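Local coordinates for protein phosphorylated carbohydrates phosphatase TM_1254 (PDB 3KBB) that removes phosphate from sugar phosphates such as erythrose 4-phosphate, fructose 6-phosphate and mannose 6-phosphate, using a divalent metal ion, preferably cobalt, at residues A176-L188 against A199-V211. Sequence-based numbering, arbitrary orientation.
Sequences AGIERIYGVVHSL and AVALVKPEEILNV
The phenol ring of Tyr182 is held between two valine methyls that come onto its opposite faces. Val200 CG2 sits over the middle of one face, 3.9 Å from the ring centroid. On the other, Val211 CG1, sent across from helix 208-215, is shifted toward the rim and approaches Tyr182 CZ to 3.5 Å. Both are CH-pi contacts. With CG anti to its own carbonyl carbon (chi1 -73°), Tyr182 lays its ring past Ala201, whose CB lies 3.9 Å from CD1. Val184 and Val203 point to the same face of the sheet as Tyr182 and Ala201. Val184 splits its branches: CG1, anti to the backbone N, packs 3.8 Å from Pro205 CG, whereas CG2 meets Val203 CG2 and Ile208 CD1. Val185 CG1 meets Leu202 CD2 at about a right angle, and Ala199 CB lies against the backbone N of Gly183, which has no side chain to intrude.

Four backbone bonds join the two strands and their flanking residues. Three follow the regular parallel pattern: Gly183 donates to Ala201 O and accepts from Val203 N, and Val185 N reaches Val203 O (2.9 Å) in a more bent bond. Ile181 O instead takes Val200 N at 2.7 Å, one residue earlier than that pattern would give. Beyond the strand, Glu207 turns its carboxylate back to Lys204, taking the backbone N on OE1 and a salt bridge from NZ on OE2.

Strand 201-203 is the outermost strand of the parallel sheet, beside 181-184, linked through helix 192-196 in a beta-alpha-beta unit, part of the Rossmann-like core of the HAD superfamily.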
loop_
_atom_site.group_PDB
_atom_site.type_symbol
_atom_site.label_atom_id
_atom_site.label_comp_id
_atom_site.label_asym_id
_atom_site.label_seq_id
_atom_site.Cartn_x
_atom_site.Cartn_y
_atom_site.Cartn_z
ATOM N N ALA A 176 -9.770 14.708 -5.223
ATOM C CA ALA A 176 -9.718 15.538 -4.018
ATOM C C ALA A 176 -9.103 16.905 -4.300
ATOM O O ALA A 176 -9.003 17.714 -3.395
ATOM C CB ALA A 176 -8.928 14.826 -2.906
ATOM N N GLY A 177 -8.666 17.139 -5.535
ATOM C CA GLY A 177 -8.124 18.439 -5.954
ATOM C C GLY A 177 -6.614 18.578 -5.899
ATOM O O GLY A 177 -6.070 19.666 -6.143
ATOM N N ILE A 178 -5.921 17.461 -5.619
ATOM C CA ILE A 178 -4.471 17.431 -5.518
ATOM C C ILE A 178 -3.877 17.216 -6.928
ATOM O O ILE A 178 -4.220 16.250 -7.625
ATOM C CB ILE A 178 -4.007 16.299 -4.596
ATOM C CG1 ILE A 178 -4.557 16.526 -3.174
ATOM C CG2 ILE A 178 -2.427 16.205 -4.577
ATOM C CD1 ILE A 178 -4.362 15.333 -2.237
ATOM N N GLU A 179 -2.977 18.108 -7.320
ATOM C CA GLU A 179 -2.361 18.020 -8.667
ATOM C C GLU A 179 -1.012 17.312 -8.693
ATOM O O GLU A 179 -0.692 16.582 -9.653
ATOM C CB GLU A 179 -2.272 19.413 -9.289
ATOM C CG GLU A 179 -3.655 19.905 -9.772
ATOM C CD GLU A 179 -4.272 19.044 -10.860
ATOM O OE1 GLU A 179 -3.670 18.923 -11.955
ATOM O OE2 GLU A 179 -5.373 18.503 -10.629
ATOM N N ARG A 180 -0.201 17.551 -7.665
ATOM C CA ARG A 180 1.145 16.995 -7.624
ATOM C C ARG A 180 1.168 15.556 -7.112
ATOM O O ARG A 180 1.458 15.317 -5.917
ATOM C CB ARG A 180 2.125 17.853 -6.830
ATOM C CG ARG A 180 2.188 19.315 -7.244
ATOM C CD ARG A 180 3.339 19.989 -6.501
ATOM N NE ARG A 180 3.485 21.378 -6.928
ATOM C CZ ARG A 180 4.501 21.846 -7.658
ATOM N NH1 ARG A 180 5.491 21.036 -8.060
ATOM N NH2 ARG A 180 4.515 23.137 -7.977
ATOM N N ILE A 181 0.832 14.622 -8.002
ATOM C CA ILE A 181 0.766 13.190 -7.666
ATOM C C ILE A 181 1.845 12.438 -8.422
ATOM O O ILE A 181 1.889 12.527 -9.666
ATOM C CB ILE A 181 -0.610 12.607 -8.066
ATOM C CG1 ILE A 181 -1.737 13.385 -7.355
ATOM C CG2 ILE A 181 -0.686 11.083 -7.720
ATOM C CD1 ILE A 181 -3.057 13.162 -8.022
ATOM N N TYR A 182 2.738 11.758 -7.707
ATOM C CA TYR A 182 3.774 10.960 -8.350
ATOM C C TYR A 182 3.339 9.508 -8.307
ATOM O O TYR A 182 2.831 9.029 -7.276
ATOM C CB TYR A 182 5.117 11.122 -7.636
ATOM C CG TYR A 182 5.731 12.480 -7.910
ATOM C CD1 TYR A 182 6.661 12.650 -8.950
ATOM C CD2 TYR A 182 5.330 13.603 -7.191
ATOM C CE1 TYR A 182 7.189 13.908 -9.229
ATOM C CE2 TYR A 182 5.854 14.862 -7.441
ATOM C CZ TYR A 182 6.771 15.026 -8.479
ATOM O OH TYR A 182 7.321 16.259 -8.764
ATOM N N GLY A 183 3.520 8.798 -9.413
ATOM C CA GLY A 183 3.201 7.390 -9.437
ATOM C C GLY A 183 4.432 6.565 -9.120
ATOM O O GLY A 183 5.455 6.652 -9.803
ATOM N N VAL A 184 4.333 5.739 -8.085
ATOM C CA VAL A 184 5.463 4.931 -7.616
ATOM C C VAL A 184 5.412 3.552 -8.243
ATOM O O VAL A 184 4.389 2.874 -8.154
ATOM C CB VAL A 184 5.458 4.807 -6.047
ATOM C CG1 VAL A 184 6.642 3.901 -5.609
ATOM C CG2 VAL A 184 5.628 6.192 -5.468
ATOM N N VAL A 185 6.503 3.157 -8.906
ATOM C CA VAL A 185 6.484 1.934 -9.708
ATOM C C VAL A 185 7.574 0.996 -9.253
ATOM O O VAL A 185 8.515 1.398 -8.578
ATOM C CB VAL A 185 6.688 2.268 -11.217
ATOM C CG1 VAL A 185 5.517 3.029 -11.758
ATOM C CG2 VAL A 185 7.954 3.039 -11.407
ATOM N N HIS A 186 7.473 -0.261 -9.674
ATOM C CA HIS A 186 8.328 -1.281 -9.118
ATOM C C HIS A 186 9.115 -2.117 -10.090
ATOM O O HIS A 186 9.937 -2.932 -9.660
ATOM C CB HIS A 186 7.463 -2.179 -8.251
ATOM C CG HIS A 186 6.731 -1.406 -7.208
ATOM N ND1 HIS A 186 7.380 -0.800 -6.150
ATOM C CD2 HIS A 186 5.423 -1.075 -7.093
ATOM C CE1 HIS A 186 6.500 -0.150 -5.413
ATOM N NE2 HIS A 186 5.305 -0.294 -5.968
ATOM N N SER A 187 8.897 -1.898 -11.380
ATOM C CA SER A 187 9.453 -2.800 -12.385
ATOM C C SER A 187 9.941 -2.032 -13.591
ATOM O O SER A 187 9.945 -0.802 -13.589
ATOM C CB SER A 187 8.408 -3.841 -12.783
ATOM O OG SER A 187 7.480 -3.307 -13.718
ATOM N N LEU A 188 10.349 -2.783 -14.613
ATOM C CA LEU A 188 10.983 -2.223 -15.793
ATOM C C LEU A 188 10.097 -1.184 -16.502
ATOM O O LEU A 188 10.564 -0.106 -16.807
ATOM C CB LEU A 188 11.442 -3.333 -16.758
ATOM C CG LEU A 188 12.252 -2.917 -18.003
ATOM C CD1 LEU A 188 13.640 -2.350 -17.693
ATOM C CD2 LEU A 188 12.368 -4.104 -18.978
ATOM N N ALA A 199 -1.075 10.997 -12.762
ATOM C CA ALA A 199 0.242 11.161 -12.122
ATOM C C ALA A 199 1.138 12.059 -13.019
ATOM O O ALA A 199 1.068 11.991 -14.272
ATOM C CB ALA A 199 0.903 9.832 -11.868
ATOM N N VAL A 200 1.949 12.894 -12.386
ATOM C CA VAL A 200 2.751 13.886 -13.135
ATOM C C VAL A 200 4.126 13.338 -13.546
ATOM O O VAL A 200 4.825 13.935 -14.377
ATOM C CB VAL A 200 2.964 15.203 -12.339
ATOM C CG1 VAL A 200 1.596 15.866 -12.034
ATOM C CG2 VAL A 200 3.850 14.972 -11.076
ATOM N N ALA A 201 4.463 12.162 -13.020
ATOM C CA ALA A 201 5.711 11.515 -13.301
ATOM C C ALA A 201 5.698 10.184 -12.603
ATOM O O ALA A 201 5.006 10.013 -11.584
ATOM C CB ALA A 201 6.907 12.357 -12.803
ATOM N N LEU A 202 6.494 9.267 -13.130
ATOM C CA LEU A 202 6.737 7.976 -12.475
ATOM C C LEU A 202 8.077 7.978 -11.733
ATOM O O LEU A 202 9.096 8.535 -12.231
ATOM C CB LEU A 202 6.728 6.850 -13.503
ATOM C CG LEU A 202 5.480 6.707 -14.397
ATOM C CD1 LEU A 202 5.660 5.555 -15.351
ATOM C CD2 LEU A 202 4.236 6.467 -13.487
ATOM N N VAL A 203 8.099 7.355 -10.556
ATOM C CA VAL A 203 9.332 7.216 -9.798
ATOM C C VAL A 203 9.433 5.868 -9.106
ATOM O O VAL A 203 8.417 5.331 -8.686
ATOM C CB VAL A 203 9.457 8.296 -8.714
ATOM C CG1 VAL A 203 9.747 9.613 -9.369
ATOM C CG2 VAL A 203 8.171 8.308 -7.828
ATOM N N LYS A 204 10.652 5.342 -8.969
ATOM C CA LYS A 204 10.894 4.176 -8.085
ATOM C C LYS A 204 11.005 4.688 -6.638
ATOM O O LYS A 204 11.276 5.860 -6.413
ATOM C CB LYS A 204 12.189 3.443 -8.498
ATOM C CG LYS A 204 12.149 2.887 -9.931
ATOM C CD LYS A 204 13.386 2.067 -10.280
ATOM C CE LYS A 204 14.510 2.940 -10.831
ATOM N NZ LYS A 204 14.320 3.370 -12.268
ATOM N N PRO A 205 10.745 3.831 -5.646
ATOM C CA PRO A 205 10.839 4.264 -4.252
ATOM C C PRO A 205 12.163 4.964 -3.954
ATOM O O PRO A 205 12.168 6.000 -3.292
ATOM C CB PRO A 205 10.767 2.937 -3.494
ATOM C CG PRO A 205 9.812 2.156 -4.347
ATOM C CD PRO A 205 10.262 2.441 -5.746
ATOM N N GLU A 206 13.261 4.415 -4.476
ATOM C CA GLU A 206 14.605 5.008 -4.321
ATOM C C GLU A 206 14.731 6.392 -4.903
ATOM O O GLU A 206 15.663 7.092 -4.563
ATOM C CB GLU A 206 15.692 4.180 -5.046
ATOM C CG GLU A 206 15.601 2.714 -4.871
ATOM C CD GLU A 206 14.720 2.097 -5.927
ATOM O OE1 GLU A 206 15.184 1.949 -7.084
ATOM O OE2 GLU A 206 13.578 1.745 -5.595
ATOM N N GLU A 207 13.840 6.769 -5.825
ATOM C CA GLU A 207 13.939 8.083 -6.481
ATOM C C GLU A 207 13.121 9.163 -5.774
ATOM O O GLU A 207 13.160 10.334 -6.146
ATOM C CB GLU A 207 13.524 7.988 -7.960
ATOM C CG GLU A 207 14.557 7.232 -8.840
ATOM C CD GLU A 207 13.976 6.607 -10.119
ATOM O OE1 GLU A 207 12.802 6.882 -10.500
ATOM O OE2 GLU A 207 14.724 5.802 -10.748
ATOM N N ILE A 208 12.366 8.765 -4.755
ATOM C CA ILE A 208 11.439 9.708 -4.101
ATOM C C ILE A 208 12.230 10.831 -3.406
ATOM O O ILE A 208 11.860 12.001 -3.476
ATOM C CB ILE A 208 10.536 8.963 -3.114
ATOM C CG1 ILE A 208 9.533 8.068 -3.897
ATOM C CG2 ILE A 208 9.805 9.960 -2.184
ATOM C CD1 ILE A 208 8.669 7.146 -3.004
ATOM N N LEU A 209 13.329 10.463 -2.764
ATOM C CA LEU A 209 14.151 11.467 -2.079
ATOM C C LEU A 209 14.570 12.619 -2.998
ATOM O O LEU A 209 14.378 13.770 -2.672
ATOM C CB LEU A 209 15.359 10.796 -1.420
ATOM C CG LEU A 209 16.361 11.777 -0.778
ATOM C CD1 LEU A 209 15.774 12.644 0.327
ATOM C CD2 LEU A 209 17.484 10.966 -0.248
ATOM N N ASN A 210 15.125 12.309 -4.173
ATOM C CA ASN A 210 15.491 13.366 -5.106
ATOM C C ASN A 210 14.309 14.182 -5.638
ATOM O O ASN A 210 14.420 15.406 -5.836
ATOM C CB ASN A 210 16.380 12.821 -6.243
ATOM C CG ASN A 210 17.761 12.394 -5.756
ATOM O OD1 ASN A 210 18.245 12.845 -4.712
ATOM N ND2 ASN A 210 18.404 11.519 -6.521
ATOM N N VAL A 211 13.152 13.542 -5.827
ATOM C CA VAL A 211 11.953 14.331 -6.105
ATOM C C VAL A 211 11.699 15.365 -4.995
ATOM O O VAL A 211 11.427 16.530 -5.275
ATOM C CB VAL A 211 10.705 13.449 -6.314
ATOM C CG1 VAL A 211 9.456 14.334 -6.397
ATOM C CG2 VAL A 211 10.874 12.635 -7.591
#